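AxyAgu115A (Amphibacillus xylanus NBRC 15112, PDB 6NPS) acts as a family GH115 alpha-glucuronidase, a hydrolase that probably releases glucuronic acid side groups from xylan-type hemicellulose. Local coordinates at residues N389-P394 with P868-T873; Y405-H410 with E433-A438; Y439-R444 with F833-H838; G876-G881 with A934-F939. The protein carries 3 engineered substitutions. All blocks are in the same frame, centred on the assembly; numbering follows the deposited sequence.

Interaction 1: residues N389-P394 with P868-T873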
loop_
_atom_site.group_PDB
_atom_site.type_symbol
_atom_site.label_atom_id
_atom_site.label_comp_id
_atom_site.label_asym_id
_atom_site.label_seq_id
_atom_site.Cartn_x
_atom_site.Cartn_y
_atom_site.Cartn_z
ATOM N N ASN A 389 -5.117 -29.747 -12.571
ATOM C CA ASN A 389 -6.138 -29.614 -13.605
ATOM C C ASN A 389 -5.639 -30.351 -14.838
ATOM O O ASN A 389 -4.551 -30.047 -15.334
ATOM C CB ASN A 389 -6.385 -28.144 -13.931
ATOM C CG ASN A 389 -6.635 -27.332 -12.687
ATOM O OD1 ASN A 389 -7.687 -27.504 -12.018
ATOM N ND2 ASN A 389 -5.686 -26.442 -12.348
ATOM N N LEU A 390 -6.411 -31.324 -15.318
ATOM C CA LEU A 390 -6.009 -32.001 -16.547
ATOM C C LEU A 390 -5.839 -30.997 -17.677
ATOM O O LEU A 390 -6.360 -29.878 -17.635
ATOM C CB LEU A 390 -7.037 -33.044 -16.973
ATOM C CG LEU A 390 -7.470 -34.031 -15.882
ATOM C CD1 LEU A 390 -8.388 -35.118 -16.476
ATOM C CD2 LEU A 390 -6.282 -34.673 -15.148
ATOM N N ARG A 391 -5.111 -31.433 -18.702
ATOM C CA ARG A 391 -4.992 -30.721 -19.963
ATOM C C ARG A 391 -5.811 -31.456 -21.019
ATOM O O ARG A 391 -6.961 -31.828 -20.758
ATOM C CB ARG A 391 -3.495 -30.604 -20.341
ATOM C CG ARG A 391 -2.703 -29.809 -19.279
ATOM C CD ARG A 391 -1.191 -29.760 -19.632
ATOM N NE ARG A 391 -1.011 -29.020 -20.865
ATOM C CZ ARG A 391 0.141 -28.903 -21.515
ATOM N NH1 ARG A 391 1.237 -29.503 -21.054
ATOM N NH2 ARG A 391 0.191 -28.198 -22.638
ATOM N N THR A 392 -5.267 -31.659 -22.212
ATOM C CA THR A 392 -6.048 -32.366 -23.219
ATOM C C THR A 392 -6.093 -33.854 -22.906
ATOM O O THR A 392 -5.283 -34.387 -22.135
ATOM C CB THR A 392 -5.496 -32.166 -24.617
ATOM O OG1 THR A 392 -4.212 -32.788 -24.697
ATOM C CG2 THR A 392 -5.403 -30.682 -24.923
ATOM N N LEU A 393 -7.075 -34.518 -23.500
ATOM C CA LEU A 393 -7.403 -35.901 -23.204
ATOM C C LEU A 393 -7.698 -36.589 -24.531
ATOM O O LEU A 393 -7.971 -35.919 -25.536
ATOM C CB LEU A 393 -8.618 -35.957 -22.259
ATOM C CG LEU A 393 -8.409 -35.407 -20.828
ATOM C CD1 LEU A 393 -9.755 -35.394 -20.083
ATOM C CD2 LEU A 393 -7.326 -36.200 -20.013
ATOM N N PRO A 394 -7.684 -37.920 -24.565
ATOM C CA PRO A 394 -7.883 -38.612 -25.849
ATOM C C PRO A 394 -9.257 -38.335 -26.468
ATOM O O PRO A 394 -10.292 -38.411 -25.797
ATOM C CB PRO A 394 -7.722 -40.090 -25.480
ATOM C CG PRO A 394 -6.889 -40.082 -24.221
ATOM C CD PRO A 394 -7.372 -38.865 -23.478
ATOM N N PRO A 868 -11.273 -23.904 -12.563
ATOM C CA PRO A 868 -10.347 -23.559 -13.683
ATOM C C PRO A 868 -9.849 -24.784 -14.447
ATOM O O PRO A 868 -8.686 -25.191 -14.396
ATOM C CB PRO A 868 -9.206 -22.824 -12.963
ATOM C CG PRO A 868 -9.147 -23.441 -11.616
ATOM C CD PRO A 868 -10.622 -23.751 -11.246
ATOM N N SER A 869 -10.754 -25.398 -15.183
ATOM C CA SER A 869 -10.445 -26.521 -16.051
ATOM C C SER A 869 -9.817 -26.052 -17.359
ATOM O O SER A 869 -10.045 -24.930 -17.825
ATOM C CB SER A 869 -11.721 -27.305 -16.348
ATOM O OG SER A 869 -11.966 -28.185 -15.279
ATOM N N ASN A 870 -9.058 -26.952 -17.978
ATOM C CA ASN A 870 -8.463 -26.652 -19.260
ATOM C C ASN A 870 -9.233 -27.356 -20.369
ATOM O O ASN A 870 -9.824 -28.412 -20.130
ATOM C CB ASN A 870 -6.999 -27.108 -19.251
ATOM C CG ASN A 870 -6.211 -26.417 -18.175
ATOM O OD1 ASN A 870 -6.164 -25.187 -18.157
ATOM N ND2 ASN A 870 -5.599 -27.175 -17.262
ATOM N N PRO A 871 -9.266 -26.808 -21.591
ATOM C CA PRO A 871 -9.963 -27.497 -22.683
ATOM C C PRO A 871 -9.436 -28.914 -22.865
ATOM O O PRO A 871 -8.229 -29.173 -22.754
ATOM C CB PRO A 871 -9.644 -26.637 -23.919
ATOM C CG PRO A 871 -9.169 -25.322 -23.400
ATOM C CD PRO A 871 -8.576 -25.584 -22.050
ATOM N N VAL A 872 -10.355 -29.839 -23.192
ATOM C CA VAL A 872 -9.984 -31.255 -23.347
ATOM C C VAL A 872 -9.496 -31.607 -24.743
ATOM O O VAL A 872 -9.004 -32.735 -24.950
ATOM C CB VAL A 872 -11.157 -32.205 -23.009
ATOM C CG1 VAL A 872 -11.614 -31.956 -21.615
ATOM C CG2 VAL A 872 -12.322 -32.020 -24.021
ATOM N N THR A 873 -9.611 -30.701 -25.712
ATOM C CA THR A 873 -9.096 -30.974 -27.052
ATOM C C THR A 873 -8.006 -29.965 -27.419
ATOM O O THR A 873 -7.841 -28.923 -26.780
ATOM C CB THR A 873 -10.184 -30.937 -28.138
ATOM O OG1 THR A 873 -10.467 -29.573 -28.479
ATOM C CG2 THR A 873 -11.467 -31.679 -27.721
HETATM O O HOH W 1 -8.833 -29.517 -16.535
HETATM O O HOH W 2 -9.101 -30.946 -19.467
#

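Interaction 2: residues Y405-H410 with E433-A438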
loop_
_atom_site.group_PDB
_atom_site.type_symbol
_atom_site.label_atom_id
_atom_site.label_comp_id
_atom_site.label_asym_id
_atom_site.label_seq_id
_atom_site.Cartn_x
_atom_site.Cartn_y
_atom_site.Cartn_z
ATOM N N TYR A 405 -2.916 -44.963 -22.694
ATOM C CA TYR A 405 -2.585 -43.621 -22.238
ATOM C C TYR A 405 -2.268 -43.634 -20.757
ATOM O O TYR A 405 -2.768 -44.473 -19.982
ATOM C CB TYR A 405 -3.743 -42.628 -22.512
ATOM C CG TYR A 405 -3.919 -42.416 -23.995
ATOM C CD1 TYR A 405 -3.209 -41.412 -24.656
ATOM C CD2 TYR A 405 -4.768 -43.234 -24.738
ATOM C CE1 TYR A 405 -3.357 -41.226 -26.004
ATOM C CE2 TYR A 405 -4.929 -43.055 -26.093
ATOM C CZ TYR A 405 -4.216 -42.039 -26.727
ATOM O OH TYR A 405 -4.323 -41.861 -28.101
ATOM N N GLY A 406 -1.463 -42.661 -20.368
ATOM C CA GLY A 406 -1.113 -42.451 -18.982
ATOM C C GLY A 406 -1.513 -41.076 -18.487
ATOM O O GLY A 406 -1.764 -40.172 -19.286
ATOM N N MET A 407 -1.567 -40.893 -17.180
ATOM C CA MET A 407 -1.794 -39.564 -16.611
ATOM C C MET A 407 -0.780 -39.332 -15.507
ATOM O O MET A 407 -0.608 -40.173 -14.611
ATOM C CB MET A 407 -3.217 -39.395 -16.064
ATOM C CG MET A 407 -3.478 -37.971 -15.397
ATOM S SD MET A 407 -3.180 -36.600 -16.583
ATOM C CE MET A 407 -4.313 -37.030 -17.897
ATOM N N TYR A 408 -0.104 -38.190 -15.584
ATOM C CA TYR A 408 0.832 -37.724 -14.572
ATOM C C TYR A 408 0.186 -36.534 -13.865
ATOM O O TYR A 408 -0.064 -35.499 -14.491
ATOM C CB TYR A 408 2.157 -37.358 -15.242
ATOM C CG TYR A 408 3.166 -36.731 -14.321
ATOM C CD1 TYR A 408 3.242 -37.096 -12.985
ATOM C CD2 TYR A 408 4.058 -35.769 -14.807
ATOM C CE1 TYR A 408 4.180 -36.492 -12.125
ATOM C CE2 TYR A 408 5.011 -35.183 -13.974
ATOM C CZ TYR A 408 5.051 -35.536 -12.638
ATOM O OH TYR A 408 5.974 -34.931 -11.811
ATOM N N TYR A 409 -0.123 -36.708 -12.580
ATOM C CA TYR A 409 -0.917 -35.801 -11.757
ATOM C C TYR A 409 -0.015 -35.266 -10.646
ATOM O O TYR A 409 1.021 -35.862 -10.346
ATOM C CB TYR A 409 -2.151 -36.546 -11.192
ATOM C CG TYR A 409 -3.243 -35.620 -10.693
ATOM C CD1 TYR A 409 -4.146 -35.019 -11.585
ATOM C CD2 TYR A 409 -3.375 -35.353 -9.347
ATOM C CE1 TYR A 409 -5.151 -34.147 -11.134
ATOM C CE2 TYR A 409 -4.391 -34.454 -8.870
ATOM C CZ TYR A 409 -5.270 -33.880 -9.781
ATOM O OH TYR A 409 -6.268 -33.018 -9.353
ATOM N N HIS A 410 -0.328 -34.074 -10.110
ATOM C CA HIS A 410 0.506 -33.443 -9.079
ATOM C C HIS A 410 -0.278 -33.206 -7.788
ATOM O O HIS A 410 -1.340 -32.577 -7.808
ATOM C CB HIS A 410 1.060 -32.087 -9.548
ATOM C CG HIS A 410 2.192 -32.193 -10.523
ATOM N ND1 HIS A 410 1.989 -32.492 -11.852
ATOM C CD2 HIS A 410 3.537 -32.069 -10.362
ATOM C CE1 HIS A 410 3.150 -32.515 -12.472
ATOM N NE2 HIS A 410 4.107 -32.257 -11.596
ATOM N N GLU A 433 -12.910 -35.807 -9.227
ATOM C CA GLU A 433 -13.494 -35.261 -10.448
ATOM C C GLU A 433 -12.495 -35.303 -11.605
ATOM O O GLU A 433 -12.853 -35.620 -12.740
ATOM C CB GLU A 433 -13.969 -33.826 -10.201
ATOM C CG GLU A 433 -14.715 -33.200 -11.372
ATOM C CD GLU A 433 -13.829 -32.226 -12.156
ATOM O OE1 GLU A 433 -12.813 -31.758 -11.584
ATOM O OE2 GLU A 433 -14.150 -31.924 -13.330
ATOM N N GLN A 434 -11.262 -34.914 -11.350
ATOM C CA GLN A 434 -10.282 -34.890 -12.434
ATOM C C GLN A 434 -9.890 -36.308 -12.852
ATOM O O GLN A 434 -9.844 -36.632 -14.050
ATOM C CB GLN A 434 -9.052 -34.092 -11.994
ATOM C CG GLN A 434 -9.308 -32.618 -11.749
ATOM C CD GLN A 434 -9.647 -31.894 -13.032
ATOM O OE1 GLN A 434 -8.852 -31.839 -13.949
ATOM N NE2 GLN A 434 -10.852 -31.341 -13.101
ATOM N N MET A 435 -9.537 -37.161 -11.884
ATOM C CA MET A 435 -9.039 -38.485 -12.271
ATOM C C MET A 435 -10.143 -39.383 -12.802
ATOM O O MET A 435 -9.870 -40.203 -13.680
ATOM C CB MET A 435 -8.318 -39.169 -11.101
ATOM C CG MET A 435 -6.929 -38.546 -10.751
ATOM S SD MET A 435 -5.853 -38.162 -12.147
ATOM C CE MET A 435 -5.481 -39.847 -12.792
ATOM N N THR A 436 -11.414 -39.231 -12.354
ATOM C CA THR A 436 -12.444 -40.015 -13.028
ATOM C C THR A 436 -12.701 -39.514 -14.436
ATOM O O THR A 436 -13.040 -40.312 -15.315
ATOM C CB THR A 436 -13.772 -40.043 -12.255
ATOM O OG1 THR A 436 -14.273 -38.700 -12.073
ATOM C CG2 THR A 436 -13.562 -40.716 -10.902
ATOM N N MET A 437 -12.573 -38.207 -14.673
ATOM C CA MET A 437 -12.706 -37.724 -16.040
ATOM C C MET A 437 -11.616 -38.306 -16.949
ATOM O O MET A 437 -11.880 -38.656 -18.111
ATOM C CB MET A 437 -12.647 -36.209 -16.052
ATOM C CG MET A 437 -13.033 -35.639 -17.373
ATOM S SD MET A 437 -13.111 -33.861 -17.241
ATOM C CE MET A 437 -13.629 -33.411 -18.883
ATOM N N ALA A 438 -10.387 -38.403 -16.447
ATOM C CA ALA A 438 -9.306 -38.992 -17.245
ATOM C C ALA A 438 -9.617 -40.443 -17.594
ATOM O O ALA A 438 -9.441 -40.875 -18.746
ATOM C CB ALA A 438 -8.001 -38.898 -16.473
#

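Interaction 3: residues Y439-R444 with F833-H838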
loop_
_atom_site.group_PDB
_atom_site.type_symbol
_atom_site.label_atom_id
_atom_site.label_comp_id
_atom_site.label_asym_id
_atom_site.label_seq_id
_atom_site.Cartn_x
_atom_site.Cartn_y
_atom_site.Cartn_z
ATOM N N TYR A 439 -10.161 -41.200 -16.632
ATOM C CA TYR A 439 -10.578 -42.571 -16.924
ATOM C C TYR A 439 -11.708 -42.607 -17.943
ATOM O O TYR A 439 -11.713 -43.443 -18.852
ATOM C CB TYR A 439 -11.004 -43.254 -15.625
ATOM C CG TYR A 439 -11.180 -44.742 -15.723
ATOM C CD1 TYR A 439 -12.361 -45.289 -16.212
ATOM C CD2 TYR A 439 -10.170 -45.607 -15.314
ATOM C CE1 TYR A 439 -12.538 -46.686 -16.287
ATOM C CE2 TYR A 439 -10.335 -46.974 -15.386
ATOM C CZ TYR A 439 -11.520 -47.506 -15.874
ATOM O OH TYR A 439 -11.684 -48.866 -15.935
ATOM N N ASP A 440 -12.695 -41.723 -17.784
ATOM C CA ASP A 440 -13.809 -41.639 -18.723
ATOM C C ASP A 440 -13.340 -41.340 -20.144
ATOM O O ASP A 440 -13.981 -41.753 -21.114
ATOM C CB ASP A 440 -14.796 -40.554 -18.277
ATOM C CG ASP A 440 -15.499 -40.874 -16.913
ATOM O OD1 ASP A 440 -15.507 -42.061 -16.470
ATOM O OD2 ASP A 440 -16.057 -39.907 -16.287
ATOM N N PHE A 441 -12.276 -40.572 -20.298
ATOM C CA PHE A 441 -11.751 -40.315 -21.632
ATOM C C PHE A 441 -10.782 -41.411 -22.101
ATOM O O PHE A 441 -10.090 -41.219 -23.107
ATOM C CB PHE A 441 -11.035 -38.965 -21.678
ATOM C CG PHE A 441 -11.958 -37.766 -21.872
ATOM C CD1 PHE A 441 -12.729 -37.304 -20.819
ATOM C CD2 PHE A 441 -12.021 -37.107 -23.107
ATOM C CE1 PHE A 441 -13.555 -36.193 -20.968
ATOM C CE2 PHE A 441 -12.830 -36.007 -23.282
ATOM C CZ PHE A 441 -13.599 -35.539 -22.200
ATOM N N GLY A 442 -10.675 -42.514 -21.371
ATOM C CA GLY A 442 -9.867 -43.626 -21.824
ATOM C C GLY A 442 -8.416 -43.570 -21.405
ATOM O O GLY A 442 -7.580 -44.186 -22.065
ATOM N N VAL A 443 -8.086 -42.877 -20.322
ATOM C CA VAL A 443 -6.723 -42.858 -19.787
ATOM C C VAL A 443 -6.666 -43.913 -18.696
ATOM O O VAL A 443 -6.992 -43.641 -17.536
ATOM C CB VAL A 443 -6.328 -41.489 -19.235
ATOM C CG1 VAL A 443 -4.842 -41.543 -18.720
ATOM C CG2 VAL A 443 -6.453 -40.430 -20.327
ATOM N N ARG A 444 -6.212 -45.107 -19.049
ATOM C CA ARG A 444 -6.412 -46.244 -18.170
ATOM C C ARG A 444 -5.202 -47.141 -18.011
ATOM O O ARG A 444 -5.285 -48.113 -17.259
ATOM C CB ARG A 444 -7.585 -47.098 -18.676
ATOM C CG ARG A 444 -8.898 -46.370 -18.598
ATOM C CD ARG A 444 -10.016 -47.140 -19.232
ATOM N NE ARG A 444 -11.187 -46.290 -19.345
ATOM C CZ ARG A 444 -12.370 -46.706 -19.780
ATOM N NH1 ARG A 444 -12.539 -47.986 -20.139
ATOM N NH2 ARG A 444 -13.371 -45.851 -19.887
ATOM N N PHE A 833 -22.883 -35.083 -16.545
ATOM C CA PHE A 833 -22.417 -36.464 -16.717
ATOM C C PHE A 833 -23.287 -37.157 -17.758
ATOM O O PHE A 833 -24.514 -36.970 -17.750
ATOM C CB PHE A 833 -22.490 -37.267 -15.400
ATOM C CG PHE A 833 -21.474 -36.858 -14.391
ATOM C CD1 PHE A 833 -20.306 -37.604 -14.203
ATOM C CD2 PHE A 833 -21.671 -35.719 -13.617
ATOM C CE1 PHE A 833 -19.346 -37.198 -13.270
ATOM C CE2 PHE A 833 -20.728 -35.322 -12.689
ATOM C CZ PHE A 833 -19.569 -36.052 -12.511
ATOM N N PRO A 834 -22.713 -38.015 -18.619
ATOM C CA PRO A 834 -21.298 -38.425 -18.722
ATOM C C PRO A 834 -20.361 -37.257 -19.091
ATOM O O PRO A 834 -20.797 -36.313 -19.743
ATOM C CB PRO A 834 -21.313 -39.485 -19.859
ATOM C CG PRO A 834 -22.696 -39.977 -19.889
ATOM C CD PRO A 834 -23.576 -38.792 -19.536
ATOM N N THR A 835 -19.094 -37.334 -18.683
ATOM C CA THR A 835 -18.168 -36.203 -18.779
ATOM C C THR A 835 -17.449 -36.086 -20.117
ATOM O O THR A 835 -16.811 -35.060 -20.342
ATOM C CB THR A 835 -17.064 -36.284 -17.720
ATOM O OG1 THR A 835 -16.254 -37.447 -17.970
ATOM C CG2 THR A 835 -17.629 -36.366 -16.358
ATOM N N ASP A 836 -17.481 -37.101 -20.973
ATOM C CA ASP A 836 -16.688 -37.116 -22.192
ATOM C C ASP A 836 -17.481 -36.760 -23.439
ATOM O O ASP A 836 -16.905 -36.740 -24.535
ATOM C CB ASP A 836 -16.032 -38.486 -22.384
ATOM C CG ASP A 836 -17.045 -39.642 -22.403
ATOM O OD1 ASP A 836 -18.022 -39.632 -21.617
ATOM O OD2 ASP A 836 -16.839 -40.584 -23.197
ATOM N N THR A 837 -18.782 -36.490 -23.317
ATOM C CA THR A 837 -19.580 -36.132 -24.480
ATOM C C THR A 837 -19.455 -34.646 -24.762
ATOM O O THR A 837 -19.518 -33.827 -23.843
ATOM C CB THR A 837 -21.063 -36.441 -24.256
ATOM O OG1 THR A 837 -21.215 -37.772 -23.742
ATOM C CG2 THR A 837 -21.855 -36.248 -25.555
ATOM N N HIS A 838 -19.346 -34.303 -26.045
ATOM C CA HIS A 838 -19.537 -32.934 -26.515
ATOM C C HIS A 838 -21.020 -32.793 -26.859
ATOM O O HIS A 838 -21.485 -33.303 -27.886
ATOM C CB HIS A 838 -18.624 -32.637 -27.704
ATOM C CG HIS A 838 -17.158 -32.714 -27.372
ATOM N ND1 HIS A 838 -16.350 -31.597 -27.271
ATOM C CD2 HIS A 838 -16.358 -33.776 -27.099
ATOM C CE1 HIS A 838 -15.120 -31.967 -26.956
ATOM N NE2 HIS A 838 -15.097 -33.285 -26.848
HETATM O O HOH W 3 -18.557 -39.972 -17.335
#

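Interaction 4: residues G876-G881 with A934-F939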
loop_
_atom_site.group_PDB
_atom_site.type_symbol
_atom_site.label_atom_id
_atom_site.label_comp_id
_atom_site.label_asym_id
_atom_site.label_seq_id
_atom_site.Cartn_x
_atom_site.Cartn_y
_atom_site.Cartn_z
ATOM N N GLY A 876 -8.486 -25.901 -27.839
ATOM C CA GLY A 876 -8.307 -24.858 -26.844
ATOM C C GLY A 876 -9.513 -23.983 -26.570
ATOM O O GLY A 876 -9.343 -22.818 -26.177
ATOM N N THR A 877 -10.727 -24.515 -26.747
ATOM C CA THR A 877 -11.973 -23.800 -26.469
ATOM C C THR A 877 -12.791 -24.544 -25.409
ATOM O O THR A 877 -12.596 -25.737 -25.166
ATOM C CB THR A 877 -12.820 -23.649 -27.752
ATOM O OG1 THR A 877 -12.990 -24.933 -28.363
ATOM C CG2 THR A 877 -12.137 -22.728 -28.756
ATOM N N MET A 878 -13.730 -23.836 -24.788
ATOM C CA MET A 878 -14.689 -24.482 -23.892
ATOM C C MET A 878 -16.000 -23.705 -23.908
ATOM O O MET A 878 -16.025 -22.521 -23.563
ATOM C CB MET A 878 -14.133 -24.577 -22.467
ATOM C CG MET A 878 -15.024 -25.376 -21.543
ATOM S SD MET A 878 -14.347 -25.490 -19.880
ATOM C CE MET A 878 -12.750 -26.276 -20.187
ATOM N N TYR A 879 -17.090 -24.360 -24.298
ATOM C CA TYR A 879 -18.358 -23.673 -24.507
ATOM C C TYR A 879 -19.413 -24.104 -23.490
ATOM O O TYR A 879 -19.382 -25.229 -22.976
ATOM C CB TYR A 879 -18.893 -23.936 -25.913
ATOM C CG TYR A 879 -18.007 -23.401 -27.013
ATOM C CD1 TYR A 879 -17.179 -24.246 -27.737
ATOM C CD2 TYR A 879 -17.993 -22.048 -27.325
ATOM C CE1 TYR A 879 -16.350 -23.755 -28.749
ATOM C CE2 TYR A 879 -17.164 -21.542 -28.329
ATOM C CZ TYR A 879 -16.348 -22.402 -29.037
ATOM O OH TYR A 879 -15.541 -21.907 -30.040
ATOM N N ALA A 880 -20.354 -23.194 -23.214
ATOM C CA ALA A 880 -21.577 -23.519 -22.493
ATOM C C ALA A 880 -22.729 -22.816 -23.200
ATOM O O ALA A 880 -22.523 -21.869 -23.965
ATOM C CB ALA A 880 -21.470 -23.115 -21.016
ATOM N N GLY A 881 -23.952 -23.285 -22.965
ATOM C CA GLY A 881 -25.133 -22.689 -23.551
ATOM C C GLY A 881 -25.866 -21.887 -22.488
ATOM O O GLY A 881 -26.027 -22.352 -21.352
ATOM N N ALA A 934 -25.065 -27.725 -20.810
ATOM C CA ALA A 934 -23.714 -28.233 -20.995
ATOM C C ALA A 934 -23.422 -28.412 -22.473
ATOM O O ALA A 934 -24.283 -28.865 -23.225
ATOM C CB ALA A 934 -23.517 -29.568 -20.282
ATOM N N VAL A 935 -22.183 -28.075 -22.890
ATOM C CA VAL A 935 -21.755 -28.286 -24.271
ATOM C C VAL A 935 -20.389 -28.984 -24.260
ATOM O O VAL A 935 -20.307 -30.205 -24.446
ATOM C CB VAL A 935 -21.729 -26.947 -25.046
ATOM C CG1 VAL A 935 -21.224 -27.125 -26.514
ATOM C CG2 VAL A 935 -23.121 -26.280 -25.006
ATOM N N SER A 936 -19.285 -28.213 -23.987
ATOM C CA SER A 936 -17.968 -28.800 -23.852
ATOM C C SER A 936 -17.810 -29.519 -22.523
ATOM O O SER A 936 -18.365 -29.097 -21.515
ATOM C CB SER A 936 -16.865 -27.730 -23.952
ATOM O OG SER A 936 -17.026 -26.949 -25.115
ATOM N N PRO A 937 -17.000 -30.576 -22.494
ATOM C CA PRO A 937 -16.553 -31.159 -21.215
ATOM C C PRO A 937 -15.678 -30.181 -20.417
ATOM O O PRO A 937 -15.106 -29.235 -20.958
ATOM C CB PRO A 937 -15.729 -32.372 -21.652
ATOM C CG PRO A 937 -16.133 -32.648 -23.109
ATOM C CD PRO A 937 -16.499 -31.308 -23.676
ATOM N N GLY A 938 -15.527 -30.458 -19.123
ATOM C CA GLY A 938 -14.744 -29.607 -18.250
ATOM C C GLY A 938 -15.484 -28.439 -17.605
ATOM O O GLY A 938 -14.872 -27.677 -16.839
ATOM N N PHE A 939 -16.778 -28.289 -17.860
ATOM C CA PHE A 939 -17.564 -27.163 -17.350
ATOM C C PHE A 939 -18.105 -27.527 -15.972
ATOM O O PHE A 939 -18.990 -28.379 -15.852
ATOM C CB PHE A 939 -18.677 -26.828 -18.343
ATOM C CG PHE A 939 -19.584 -25.697 -17.907
ATOM C CD1 PHE A 939 -19.188 -24.376 -18.040
ATOM C CD2 PHE A 939 -20.838 -25.962 -17.377
ATOM C CE1 PHE A 939 -20.035 -23.324 -17.628
ATOM C CE2 PHE A 939 -21.695 -24.924 -16.966
ATOM C CZ PHE A 939 -21.295 -23.606 -17.105
HETATM O O HOH W 4 -14.938 -27.107 -27.352
HETATM O O HOH W 5 -20.264 -27.056 -21.161
#

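Interaction 1: residues N389-P394 with P868-T873
The first torsion of N870 sets CG anti to its own carbonyl carbon (chi1 -60°), which carries the carboxamide across to the backbone of L390. There N870 ND2 donates to L390 O at 2.8 Å, nearly straight at the hydrogen (160°); the acceptor lies in the amide plane of N870, although the donor stands above the plane of the carbonyl it meets. The amide is held beyond this pair as well, since ND2 also reaches D385 and OD1 bonds to the hydroxyl of Y899. Water continues the seam between the two loops. One molecule joins N870 N to L390 O, and a second bridges R391 O and N870 O, 2.7 Å from each. Farther along, L393 N donates to V872 O at 3.0 Å, and the same oxygen lies 3.4 Å from T392 CA in a CA-H...O contact. Methyls CD1 of L393 and CG1 of V872 meet at 4.2 Å. With an alanine at N870, L390 O would probably lose its amide donor and the hydroxyl of Y899 its partner on this amide. Here a loop of the TIM-barrel family region meets one from the C-terminal region, and the pairing implies a fixed, buried junction: backbone polar groups that sit in no regular sheet are satisfied by an asparagine, two waters and one direct backbone bond.

Interaction 2: residues Y405-H410 with E433-A438
Y409 leaves its strand toward M435 and Q434, and its side chain can be followed atom by atom. CB sits 4.2 Å from M435 SD. With CG anti to the backbone N (chi1 -162°), the ring then runs on past the sulfur, which comes closest to CD1, at 3.6 Å. This is a Met-aromatic contact of oblique kind, the sulfur standing 4.2 Å from the ring centroid and 35° off the normal. Farther out CE1 meets Q434 CB at 4.0 Å, and at the tip OH rests 3.9 Å from Q434 CG while making a weak hydrogen bond to G388 O. Bends at the second and third torsions of M435 turn its CE toward M407, where it meets CG at 3.8 Å; M407 CE in turn touches A438 CB. The two elements belong to the beta-alpha-beta unit 405-410, 428-440, 446-450 of a parallel barrel of TIM type, and strand and helix segments run nearly antiparallel, at 168°. F464 also packs on both Y409 and M435. No hydrogen bond crosses between the segments. Adhesion of this barrel helix to its strand thus rests on thioether, aliphatic and ring surfaces, while polar ends look elsewhere: Q434 OE1 accepts from L390 N, and Q434 NE2 bonds to E433 OE1.

Interaction 3: residues Y439-R444 with F833-H838
F441 and D836, their CA atoms 5.9 Å apart, meet where helix 428-440 ends in a Schellman motif, with G442 at positive phi (89°) as its C-prime residue. The turn is closed by V443 N to A438 O and G442 N to Y439 O, and it presents D440 and F441 to the loop 833-838 of the C-terminal region. T835 OG1 donates to D440 OD2 at 3.0 Å, and OD2 receives it on its anti lone pair, away from the other oxygen; D440 OD1 is held by T476. A water accepts from T835 N and gives a second, weak bond to OD2. Next to this polar pair, D836 CB lies over one face of the F441 ring in a CH-pi contact, 3.8 Å from the centroid and 14° off the normal. The ring also brushes the backbone, CE1 coming within 3.5 Å of T835 O. Behind the turn, R444 grips Y439 O side-on, its NE at 2.9 Å and its NH2 at 3.1 Å, with that oxygen in the guanidinium plane.

Interaction 4: residues G876-G881 with A934-F939
In the beta-rich C-terminal region, whose family belongs to the galactose-binding-domain clan, Y879 at the start of strand 879-884 faces S936 in the loop that follows strand 926-934. One serine thus pairs with both the N-H and the C=O of Y879. S936 OG, anti to its carbonyl carbon (chi1 -52°) and therefore beside its own N, accepts from Y879 N at 2.7 Å in a nearly straight bond (166°). S936 N returns a longer one to Y879 O, at 3.2 Å. A water adds to the grip, donating to Y879 O and S936 O while accepting from V935 N. Apolar groups flank this centre. V935 CG1 packs 4.0 Å from Y879 CB, and A880 CB sits over one face of the F939 ring, 4.0 Å from the centroid. M878, just before the strand, extends to touch S936 CB with CG (3.8 Å), then bends at its last torsion so that SD lies 3.8 Å from G938 O and CE 3.9 Å from P937 O. Were M878 an alanine, a gap would probably open beside the S936-G938 turn, whose carbonyls would lose their thioether neighbour. G938 takes a positive phi, and a CB there would press on M878 CE. In chemical terms, a serine hydroxyl appears to stand in for a strand carbonyl, consistent with the bonding between the strands being carried on into an irregular turn.

The four contacts lie close together where the barrel-type region meets the beta-rich C-terminal region; the centres of interactions 1, 2 and 3 are 10 to 11 Å apart, and those of 2 and 4 about 19 Å. Interactions 2 and 3 share helix 428-440, the first along its side and the second at its C-terminal end. Along the chain both are nested within the long loop closed by interaction 1, and interaction 4 follows. Thus 2 and 4 are each internal to one region, whereas 1 and 3 bridge the two. P937 and M437 tie the sets together: P937 packs on F441 and T835, and M437 CE reaches P937, G938 and V872. The regions therefore meet across a junction that is buried at interaction 1 and only partly so at interaction 3.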